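Local coordinates for protein dihydropteroate synthase (Clostridioides difficile, PDB 6PZ2) that catalyses the condensation of 4-aminobenzoate with a dihydropterin pyrophosphate to give dihydropteroate, a step of folate synthesis, at residues A[78-83]-A[104-109]; A[110-115]-A[133-138]; A[129-134]-A[171-176]. All coordinates share one frame; numbering follows the deposited sequence.

Interaction 1 of 3, residues A[78-83]-A[104-109]; sequences VIKKLK and LKLGVT
L106, just past the end of helix 97-105, presses the root of its side chain against I79 on helix 68-85: L106 CB meets I79 CG2 at 3.7 Å, with L106 CD1 touching the same methyl more loosely. The two side chains cross at about a right angle, and the outer end of L106 also passes near the CG of K80. The carbonyl of L106 points toward helix 68-85, and the aliphatic part of K83 runs past it, with K83 CG 3.7 Å from L106 O. G107 then ends the helix in a Schellman motif. Its positive phi of 100° turns the chain, and its own carbonyl receives a weak hydrogen bond from K83, with NZ and G107 O 3.5 Å apart. K83 makes this approach by folding back at chi2 and chi3 (-62° and -45°) instead of stretching out. V108 leads the chain inward: its CG2 lies beside the backbone N, anti to the carbonyl carbon, and packs on I79 CD1 at 3.7 Å. The side chain of V108 also touches I90 and I92 of strand 90-93. I79 therefore packs helix 68-85 against the turn that leads from helix 97-105 into strand 110-113, while at the surface K83 adds a polar contact that is long and probably contributes little beside the hydrocarbon packing.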
loop_
_atom_site.group_PDB
_atom_site.type_symbol
_atom_site.label_atom_id
_atom_site.label_comp_id
_atom_site.label_asym_id
_atom_site.label_seq_id
_atom_site.Cartn_x
_atom_site.Cartn_y
_atom_site.Cartn_z
ATOM N N VAL A 78 -4.526 14.270 30.205
ATOM C CA VAL A 78 -4.984 13.399 29.120
ATOM C C VAL A 78 -4.794 11.937 29.516
ATOM O O VAL A 78 -5.696 11.130 29.252
ATOM C CB VAL A 78 -4.280 13.709 27.787
ATOM C CG1 VAL A 78 -4.754 12.786 26.681
ATOM C CG2 VAL A 78 -4.444 15.170 27.402
ATOM N N ILE A 79 -3.647 11.613 30.123
ATOM C CA ILE A 79 -3.400 10.236 30.580
ATOM C C ILE A 79 -4.476 9.827 31.590
ATOM O O ILE A 79 -4.992 8.714 31.511
ATOM C CB ILE A 79 -1.999 10.082 31.190
ATOM C CG1 ILE A 79 -0.908 10.243 30.141
ATOM C CG2 ILE A 79 -1.887 8.749 31.920
ATOM C CD1 ILE A 79 0.452 10.406 30.741
ATOM N N LYS A 80 -4.813 10.727 32.516
ATOM C CA LYS A 80 -5.797 10.359 33.536
ATOM C C LYS A 80 -7.132 10.035 32.867
ATOM O O LYS A 80 -7.687 8.992 33.174
ATOM C CB LYS A 80 -5.977 11.429 34.622
ATOM C CG LYS A 80 -5.204 11.131 35.899
ATOM C CD LYS A 80 -5.693 11.845 37.140
ATOM C CE LYS A 80 -6.668 11.057 37.988
ATOM N NZ LYS A 80 -8.064 11.433 37.656
ATOM N N LYS A 81 -7.617 10.886 31.960
ATOM C CA LYS A 81 -8.899 10.609 31.313
ATOM C C LYS A 81 -8.810 9.370 30.424
ATOM O O LYS A 81 -9.739 8.562 30.433
ATOM C CB LYS A 81 -9.411 11.777 30.473
ATOM C CG LYS A 81 -10.143 12.833 31.272
ATOM C CD LYS A 81 -11.453 13.259 30.674
ATOM C CE LYS A 81 -12.254 14.046 31.689
ATOM N NZ LYS A 81 -12.996 15.152 31.045
ATOM N N LEU A 82 -7.713 9.193 29.698
ATOM C CA LEU A 82 -7.602 7.999 28.870
ATOM C C LEU A 82 -7.756 6.736 29.727
ATOM O O LEU A 82 -8.404 5.780 29.334
ATOM C CB LEU A 82 -6.236 7.976 28.182
ATOM C CG LEU A 82 -6.050 8.970 27.043
ATOM C CD1 LEU A 82 -4.613 8.948 26.560
ATOM C CD2 LEU A 82 -6.998 8.658 25.907
ATOM N N LYS A 83 -7.055 6.722 30.849
ATOM C CA LYS A 83 -6.976 5.562 31.723
ATOM C C LYS A 83 -8.349 5.250 32.327
ATOM O O LYS A 83 -8.660 4.083 32.492
ATOM C CB LYS A 83 -5.958 5.803 32.841
ATOM C CG LYS A 83 -4.501 5.703 32.408
ATOM C CD LYS A 83 -4.123 4.333 31.885
ATOM C CE LYS A 83 -4.648 3.223 32.772
ATOM N NZ LYS A 83 -3.763 2.040 32.715
ATOM N N LEU A 104 4.562 6.975 33.619
ATOM C CA LEU A 104 4.578 5.557 33.960
ATOM C C LEU A 104 3.920 5.340 35.328
ATOM O O LEU A 104 3.230 4.341 35.530
ATOM C CB LEU A 104 6.027 5.066 33.949
ATOM C CG LEU A 104 6.599 4.814 32.557
ATOM C CD1 LEU A 104 8.095 4.587 32.624
ATOM C CD2 LEU A 104 5.917 3.623 31.910
ATOM N N LYS A 105 4.098 6.274 36.268
ATOM C CA LYS A 105 3.367 6.157 37.528
ATOM C C LYS A 105 1.857 6.165 37.274
ATOM O O LYS A 105 1.125 5.468 37.961
ATOM C CB LYS A 105 3.677 7.294 38.500
ATOM C CG LYS A 105 5.053 7.284 39.140
ATOM C CD LYS A 105 5.301 8.578 39.894
ATOM C CE LYS A 105 6.713 8.717 40.413
ATOM N NZ LYS A 105 6.961 10.072 40.963
ATOM N N LEU A 106 1.374 6.917 36.297
ATOM C CA LEU A 106 -0.078 6.934 35.993
ATOM C C LEU A 106 -0.528 5.748 35.135
ATOM O O LEU A 106 -1.702 5.709 34.782
ATOM C CB LEU A 106 -0.423 8.238 35.277
ATOM C CG LEU A 106 -0.250 9.499 36.117
ATOM C CD1 LEU A 106 -0.340 10.746 35.254
ATOM C CD2 LEU A 106 -1.288 9.548 37.228
ATOM N N GLY A 107 0.330 4.793 34.779
ATOM C CA GLY A 107 -0.157 3.565 34.106
ATOM C C GLY A 107 0.028 3.554 32.588
ATOM O O GLY A 107 -0.431 2.652 31.908
ATOM N N VAL A 108 0.711 4.535 32.016
ATOM C CA VAL A 108 1.221 4.394 30.657
ATOM C C VAL A 108 2.022 3.091 30.525
ATOM O O VAL A 108 2.766 2.733 31.422
ATOM C CB VAL A 108 2.062 5.644 30.351
ATOM C CG1 VAL A 108 3.097 5.444 29.280
ATOM C CG2 VAL A 108 1.143 6.810 30.024
ATOM N N THR A 109 1.945 2.440 29.365
ATOM C CA THR A 109 2.574 1.134 29.117
ATOM C C THR A 109 3.964 1.243 28.482
ATOM O O THR A 109 4.803 0.430 28.778
ATOM C CB THR A 109 1.701 0.281 28.192
ATOM O OG1 THR A 109 0.422 0.218 28.819
ATOM C CG2 THR A 109 2.246 -1.108 27.966
#

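Interaction 2 of 3, residues A[110-115]-A[133-138]; sequences MVNDVW and EVCIMH. With PT1 (pteroic acid), chain K.
N112 meets the pterin ring of pteroic acid at its edge, amide against amino and ring nitrogen: N11 of the ligand donates to N112 OD1 at 2.8 Å, and N112 ND2 donates to ligand N9 at 3.1 Å. Two nearly straight bonds (165° and 162°) thus recognise this edge, and ND2 also bonds to D53, which fixes the amide's rotation. The sulfur of C135 lies near N11 at the same edge. One face of the ring is covered by M137, whose SD sits 3.5 Å above ligand N4. On the same side V114 CG1 lies just beyond the rim of the ring, by N8 and N9. The two residues also touch: M137 bends at chi3 (85°) and brings CE to 3.7 Å from V114 CB. D177, K213 and S214 complete the ligand's hydrogen bonds. Behind the pocket the strands run parallel, paired from M110 with E133 to D113 with I136. The ladder begins with V111 N to E133 O at 2.9 Å and ends with a weak bond from M137 N to D113 O at 3.4 Å. D113 OD1 accepts from W115 N at 2.8 Å, an Asx turn where the strand ends. V111, D113 and V134 face outward onto helix 123-129, the connecting helix of this beta-alpha-beta unit, whereas M110, N112 and C135 face the barrel interior; strands 90-93 and 174-177 flank the pair.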
loop_
_atom_site.group_PDB
_atom_site.type_symbol
_atom_site.label_atom_id
_atom_site.label_comp_id
_atom_site.label_asym_id
_atom_site.label_seq_id
_atom_site.Cartn_x
_atom_site.Cartn_y
_atom_site.Cartn_z
ATOM N N MET A 110 4.226 2.211 27.618
ATOM C CA MET A 110 5.441 2.191 26.822
ATOM C C MET A 110 6.009 3.614 26.771
ATOM O O MET A 110 5.255 4.562 26.759
ATOM C CB MET A 110 5.109 1.758 25.387
ATOM C CG MET A 110 6.194 2.077 24.349
ATOM S SD MET A 110 5.786 1.541 22.643
ATOM C CE MET A 110 6.041 -0.227 22.783
ATOM N N VAL A 111 7.323 3.748 26.795
ATOM C CA VAL A 111 7.947 5.017 26.538
ATOM C C VAL A 111 8.437 4.945 25.091
ATOM O O VAL A 111 9.188 4.072 24.717
ATOM C CB VAL A 111 9.100 5.292 27.525
ATOM C CG1 VAL A 111 9.852 6.560 27.161
ATOM C CG2 VAL A 111 8.623 5.353 28.969
ATOM N N ASN A 112 8.025 5.914 24.314
ATOM C CA ASN A 112 8.461 6.082 22.986
ATOM C C ASN A 112 9.546 7.163 22.967
ATOM O O ASN A 112 9.229 8.347 22.866
ATOM C CB ASN A 112 7.267 6.456 22.101
ATOM C CG ASN A 112 7.651 6.657 20.649
ATOM O OD1 ASN A 112 8.672 6.119 20.236
ATOM N ND2 ASN A 112 6.866 7.426 19.897
ATOM N N ASP A 113 10.803 6.757 22.939
ATOM C CA ASP A 113 11.906 7.729 23.038
ATOM C C ASP A 113 12.540 7.989 21.671
ATOM O O ASP A 113 13.309 7.168 21.201
ATOM C CB ASP A 113 12.985 7.191 23.974
ATOM C CG ASP A 113 14.097 8.180 24.280
ATOM O OD1 ASP A 113 14.165 9.233 23.615
ATOM O OD2 ASP A 113 14.856 7.908 25.223
ATOM N N VAL A 114 12.334 9.176 21.119
ATOM C CA VAL A 114 12.864 9.520 19.797
ATOM C C VAL A 114 14.349 9.873 19.857
ATOM O O VAL A 114 14.882 10.283 18.826
ATOM C CB VAL A 114 12.100 10.671 19.121
ATOM C CG1 VAL A 114 10.625 10.329 18.915
ATOM C CG2 VAL A 114 12.267 11.989 19.866
ATOM N N TRP A 115 14.999 9.723 21.002
ATOM C CA TRP A 115 16.473 9.782 21.062
ATOM C C TRP A 115 17.072 8.453 21.528
ATOM O O TRP A 115 18.270 8.330 21.702
ATOM C CB TRP A 115 16.907 10.944 21.951
ATOM C CG TRP A 115 16.938 12.212 21.169
ATOM C CD1 TRP A 115 16.042 13.238 21.181
ATOM C CD2 TRP A 115 17.924 12.543 20.187
ATOM N NE1 TRP A 115 16.418 14.206 20.279
ATOM C CE2 TRP A 115 17.564 13.798 19.650
ATOM C CE3 TRP A 115 19.068 11.890 19.716
ATOM C CZ2 TRP A 115 18.309 14.412 18.649
ATOM C CZ3 TRP A 115 19.826 12.521 18.756
ATOM C CH2 TRP A 115 19.448 13.759 18.236
ATOM N N GLU A 133 7.711 -0.966 28.723
ATOM C CA GLU A 133 8.127 -1.211 27.358
ATOM C C GLU A 133 8.766 0.079 26.859
ATOM O O GLU A 133 8.408 1.143 27.348
ATOM C CB GLU A 133 6.932 -1.584 26.495
ATOM C CG GLU A 133 5.903 -2.296 27.327
ATOM C CD GLU A 133 5.532 -3.624 26.738
ATOM O OE1 GLU A 133 6.177 -4.616 27.109
ATOM O OE2 GLU A 133 4.644 -3.612 25.876
ATOM N N VAL A 134 9.715 -0.067 25.953
ATOM C CA VAL A 134 10.330 1.091 25.345
ATOM C C VAL A 134 10.498 0.863 23.836
ATOM O O VAL A 134 10.894 -0.208 23.361
ATOM C CB VAL A 134 11.666 1.426 26.030
ATOM C CG1 VAL A 134 12.607 0.240 26.102
ATOM C CG2 VAL A 134 12.375 2.611 25.383
ATOM N N CYS A 135 10.243 1.939 23.105
ATOM C CA CYS A 135 10.640 2.036 21.750
ATOM C C CYS A 135 11.916 2.870 21.686
ATOM O O CYS A 135 11.910 4.056 21.976
ATOM C CB CYS A 135 9.553 2.661 20.881
ATOM S SG CYS A 135 10.029 2.836 19.137
ATOM N N ILE A 136 12.951 2.228 21.174
ATOM C CA ILE A 136 14.239 2.852 20.974
ATOM C C ILE A 136 14.358 3.245 19.507
ATOM O O ILE A 136 14.546 2.400 18.648
ATOM C CB ILE A 136 15.388 1.893 21.331
ATOM C CG1 ILE A 136 15.301 1.424 22.781
ATOM C CG2 ILE A 136 16.733 2.534 21.015
ATOM C CD1 ILE A 136 16.421 0.477 23.180
ATOM N N MET A 137 14.328 4.533 19.263
ATOM C CA MET A 137 14.344 5.026 17.937
ATOM C C MET A 137 15.732 5.587 17.606
ATOM O O MET A 137 16.319 6.252 18.433
ATOM C CB MET A 137 13.304 6.133 17.764
ATOM C CG MET A 137 13.038 6.466 16.307
ATOM S SD MET A 137 12.135 7.984 16.018
ATOM C CE MET A 137 13.484 9.168 16.035
ATOM N N HIS A 138 16.208 5.314 16.399
ATOM C CA HIS A 138 17.464 5.844 15.899
ATOM C C HIS A 138 17.301 7.334 15.608
ATOM O O HIS A 138 16.345 7.725 14.939
ATOM C CB HIS A 138 17.924 5.122 14.622
ATOM C CG HIS A 138 19.125 5.772 14.019
ATOM N ND1 HIS A 138 19.047 6.695 12.991
ATOM C CD2 HIS A 138 20.427 5.697 14.370
ATOM C CE1 HIS A 138 20.261 7.132 12.715
ATOM N NE2 HIS A 138 21.127 6.534 13.549
HETATM C C2 PT1 K . 8.665 7.966 14.518
HETATM C C3 PT1 K . 8.198 9.244 15.027
HETATM C C5 PT1 K . 7.916 9.251 16.464
HETATM N N6 PT1 K . 7.997 10.364 14.284
HETATM C C7 PT1 K . 8.580 7.004 16.643
HETATM N N9 PT1 K . 8.142 8.151 17.181
HETATM C C10 PT1 K . 7.575 11.495 14.871
HETATM N N11 PT1 K . 8.762 5.908 17.403
HETATM C C12 PT1 K . 7.343 11.520 16.252
HETATM C C21 PT1 K . 9.429 15.186 8.272
HETATM O O22 PT1 K . 10.489 14.945 7.674
HETATM O O1 PT1 K . 8.960 7.805 13.218
HETATM N N4 PT1 K . 8.866 6.911 15.333
HETATM N N8 PT1 K . 7.475 10.405 17.008
HETATM C C13 PT1 K . 7.392 12.743 14.033
HETATM N N14 PT1 K . 8.686 13.088 13.456
HETATM C C15 PT1 K . 8.820 13.647 12.233
HETATM C C16 PT1 K . 7.744 14.210 11.536
HETATM C C17 PT1 K . 10.068 13.596 11.627
HETATM C C18 PT1 K . 7.955 14.742 10.267
HETATM C C19 PT1 K . 10.281 14.123 10.356
HETATM C C20 PT1 K . 9.217 14.687 9.671
HETATM O O23 PT1 K . 8.526 15.787 7.686
#

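Interaction 3 of 3, residues A[129-134]-A[171-176]; sequences KYDAEV and KEKIVL. With SO4 (sulfate ion), chain I.
Strands 133-137 and 174-177 are neighbours in the parallel barrel sheet, and this contact is where they start, at the end remote from the pterin pocket. K173, in the short 3-10 turn before its strand, does most of the touching. Its carbonyl accepts from V134 N at 3.0 Å, and V134 O in turn accepts from V175 N at 2.9 Å, so V134 is held on both its backbone polar atoms and bridges to I174. On the outward face V134 and I174 lie side by side and point the same way, CG1 to CG1 at 4.0 Å. The long arm of K173 runs back over the loop that precedes strand 133-137, bent at chi2 (-61°) and extended beyond it. Its CB and CG pass close to A132 O, and its CD lies 3.4 Å from E133 OE1. The E133 and K173 side chains cross at about a right angle, leaving OE1 and NZ in a long salt bridge of 3.9 Å. The ammonium is held more closely by D131 O, met from above the carbonyl plane at 3.2 Å, and by O2 of a sulfate at 2.6 Å, an ion probably taken from the crystallisation liquor. D131 itself ends helix 123-129 in a Schellman motif. Hydrogen-bonded parallel strands, with helix 149-166 joining them and A164 of that helix packed on I174, make up the beta-alpha-beta crossover from which TIM barrels are built.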
loop_
_atom_site.group_PDB
_atom_site.type_symbol
_atom_site.label_atom_id
_atom_site.label_comp_id
_atom_site.label_asym_id
_atom_site.label_seq_id
_atom_site.Cartn_x
_atom_site.Cartn_y
_atom_site.Cartn_z
ATOM N N LYS A 129 13.045 0.670 36.117
ATOM C CA LYS A 129 12.352 0.879 37.382
ATOM C C LYS A 129 10.861 0.537 37.276
ATOM O O LYS A 129 10.335 -0.021 38.221
ATOM C CB LYS A 129 12.545 2.336 37.797
ATOM C CG LYS A 129 11.763 2.843 39.001
ATOM C CD LYS A 129 12.255 4.263 39.314
ATOM C CE LYS A 129 11.711 4.883 40.581
ATOM N NZ LYS A 129 12.332 6.213 40.800
ATOM N N TYR A 130 10.178 0.885 36.171
ATOM C CA TYR A 130 8.748 0.641 36.106
ATOM C C TYR A 130 8.478 -0.624 35.297
ATOM O O TYR A 130 7.331 -0.965 35.067
ATOM C CB TYR A 130 7.991 1.871 35.596
ATOM C CG TYR A 130 8.019 3.016 36.573
ATOM C CD1 TYR A 130 7.112 3.113 37.615
ATOM C CD2 TYR A 130 9.018 3.969 36.488
ATOM C CE1 TYR A 130 7.170 4.157 38.527
ATOM C CE2 TYR A 130 9.103 5.011 37.394
ATOM C CZ TYR A 130 8.195 5.088 38.433
ATOM O OH TYR A 130 8.338 6.109 39.325
ATOM N N ASP A 131 9.518 -1.304 34.838
ATOM C CA ASP A 131 9.302 -2.455 33.990
ATOM C C ASP A 131 8.517 -2.049 32.750
ATOM O O ASP A 131 7.599 -2.743 32.327
ATOM C CB ASP A 131 8.476 -3.527 34.698
ATOM C CG ASP A 131 9.378 -4.541 35.360
ATOM O OD1 ASP A 131 10.009 -5.361 34.631
ATOM O OD2 ASP A 131 9.477 -4.445 36.581
ATOM N N ALA A 132 8.871 -0.915 32.178
ATOM C CA ALA A 132 8.080 -0.424 31.052
ATOM C C ALA A 132 8.559 -1.071 29.742
ATOM O O ALA A 132 9.685 -1.583 29.621
ATOM C CB ALA A 132 8.233 1.069 30.985
ATOM N N GLU A 133 7.711 -0.966 28.723
ATOM C CA GLU A 133 8.127 -1.211 27.358
ATOM C C GLU A 133 8.766 0.079 26.859
ATOM O O GLU A 133 8.408 1.143 27.348
ATOM C CB GLU A 133 6.932 -1.584 26.495
ATOM C CG GLU A 133 5.903 -2.296 27.327
ATOM C CD GLU A 133 5.532 -3.624 26.738
ATOM O OE1 GLU A 133 6.177 -4.616 27.109
ATOM O OE2 GLU A 133 4.644 -3.612 25.876
ATOM N N VAL A 134 9.715 -0.067 25.953
ATOM C CA VAL A 134 10.330 1.091 25.345
ATOM C C VAL A 134 10.498 0.863 23.836
ATOM O O VAL A 134 10.894 -0.208 23.361
ATOM C CB VAL A 134 11.666 1.426 26.030
ATOM C CG1 VAL A 134 12.607 0.240 26.102
ATOM C CG2 VAL A 134 12.375 2.611 25.383
ATOM N N LYS A 171 14.872 -7.792 27.746
ATOM C CA LYS A 171 14.973 -7.808 26.283
ATOM C C LYS A 171 13.584 -7.817 25.644
ATOM O O LYS A 171 13.367 -7.155 24.656
ATOM C CB LYS A 171 15.774 -9.022 25.811
ATOM C CG LYS A 171 17.268 -8.756 25.707
ATOM C CD LYS A 171 18.127 -9.996 25.559
ATOM C CE LYS A 171 19.586 -9.626 25.382
ATOM N NZ LYS A 171 20.427 -10.809 25.082
ATOM N N GLU A 172 12.626 -8.483 26.261
ATOM C CA GLU A 172 11.318 -8.615 25.675
ATOM C C GLU A 172 10.574 -7.273 25.730
ATOM O O GLU A 172 9.477 -7.176 25.206
ATOM C CB GLU A 172 10.535 -9.683 26.434
ATOM C CG GLU A 172 9.982 -9.133 27.728
ATOM C CD GLU A 172 9.695 -10.182 28.782
ATOM O OE1 GLU A 172 10.648 -10.883 29.176
ATOM O OE2 GLU A 172 8.526 -10.282 29.199
ATOM N N LYS A 173 11.128 -6.240 26.364
ATOM C CA LYS A 173 10.385 -5.005 26.504
ATOM C C LYS A 173 10.772 -4.031 25.394
ATOM O O LYS A 173 10.225 -2.930 25.356
ATOM C CB LYS A 173 10.720 -4.287 27.813
ATOM C CG LYS A 173 10.303 -5.024 29.066
ATOM C CD LYS A 173 8.817 -5.249 29.127
ATOM C CE LYS A 173 8.445 -5.816 30.473
ATOM N NZ LYS A 173 7.044 -5.483 30.783
ATOM N N ILE A 174 11.763 -4.399 24.605
ATOM C CA ILE A 174 12.325 -3.457 23.648
ATOM C C ILE A 174 11.723 -3.658 22.247
ATOM O O ILE A 174 11.499 -4.785 21.782
ATOM C CB ILE A 174 13.853 -3.569 23.610
ATOM C CG1 ILE A 174 14.443 -3.153 24.960
ATOM C CG2 ILE A 174 14.441 -2.752 22.462
ATOM C CD1 ILE A 174 15.901 -3.513 25.106
ATOM N N VAL A 175 11.460 -2.513 21.634
ATOM C CA VAL A 175 11.017 -2.342 20.276
ATOM C C VAL A 175 12.007 -1.377 19.619
ATOM O O VAL A 175 12.321 -0.372 20.243
ATOM C CB VAL A 175 9.583 -1.781 20.250
ATOM C CG1 VAL A 175 9.131 -1.463 18.836
ATOM C CG2 VAL A 175 8.579 -2.731 20.883
ATOM N N LEU A 176 12.439 -1.631 18.381
ATOM C CA LEU A 176 13.343 -0.724 17.665
ATOM C C LEU A 176 12.635 -0.038 16.488
ATOM O O LEU A 176 11.764 -0.607 15.833
ATOM C CB LEU A 176 14.546 -1.510 17.138
ATOM C CG LEU A 176 15.242 -2.458 18.114
ATOM C CD1 LEU A 176 16.362 -3.207 17.404
ATOM C CD2 LEU A 176 15.796 -1.710 19.316
HETATM S S SO4 I . 6.547 -7.389 33.938
HETATM O O1 SO4 I . 6.371 -7.025 35.365
HETATM O O2 SO4 I . 7.187 -6.247 33.247
HETATM O O3 SO4 I . 5.223 -7.728 33.342
HETATM O O4 SO4 I . 7.492 -8.520 33.800
#

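Interaction 1 comes first in the chain and is the most peripheral, packing helix 68-85 on the turn after helix 97-105 with little polar help; T109 O, at its end, probably accepts a hydrogen bond from E133 N. Interactions 2 and 3 overlap at E133 and V134, each use one edge of strand 133-137 and rely on backbone ladders. Both are largely buried, but interaction 2 is nearer the barrel centre and carries part of the ligand pocket, whereas interaction 3, at the strand starts, has K173 reaching a sulfate at its rim. L104, packing on V111 and A132, joins the end of helix 97-105 to strand 110-113 and to the loop before strand 133-137.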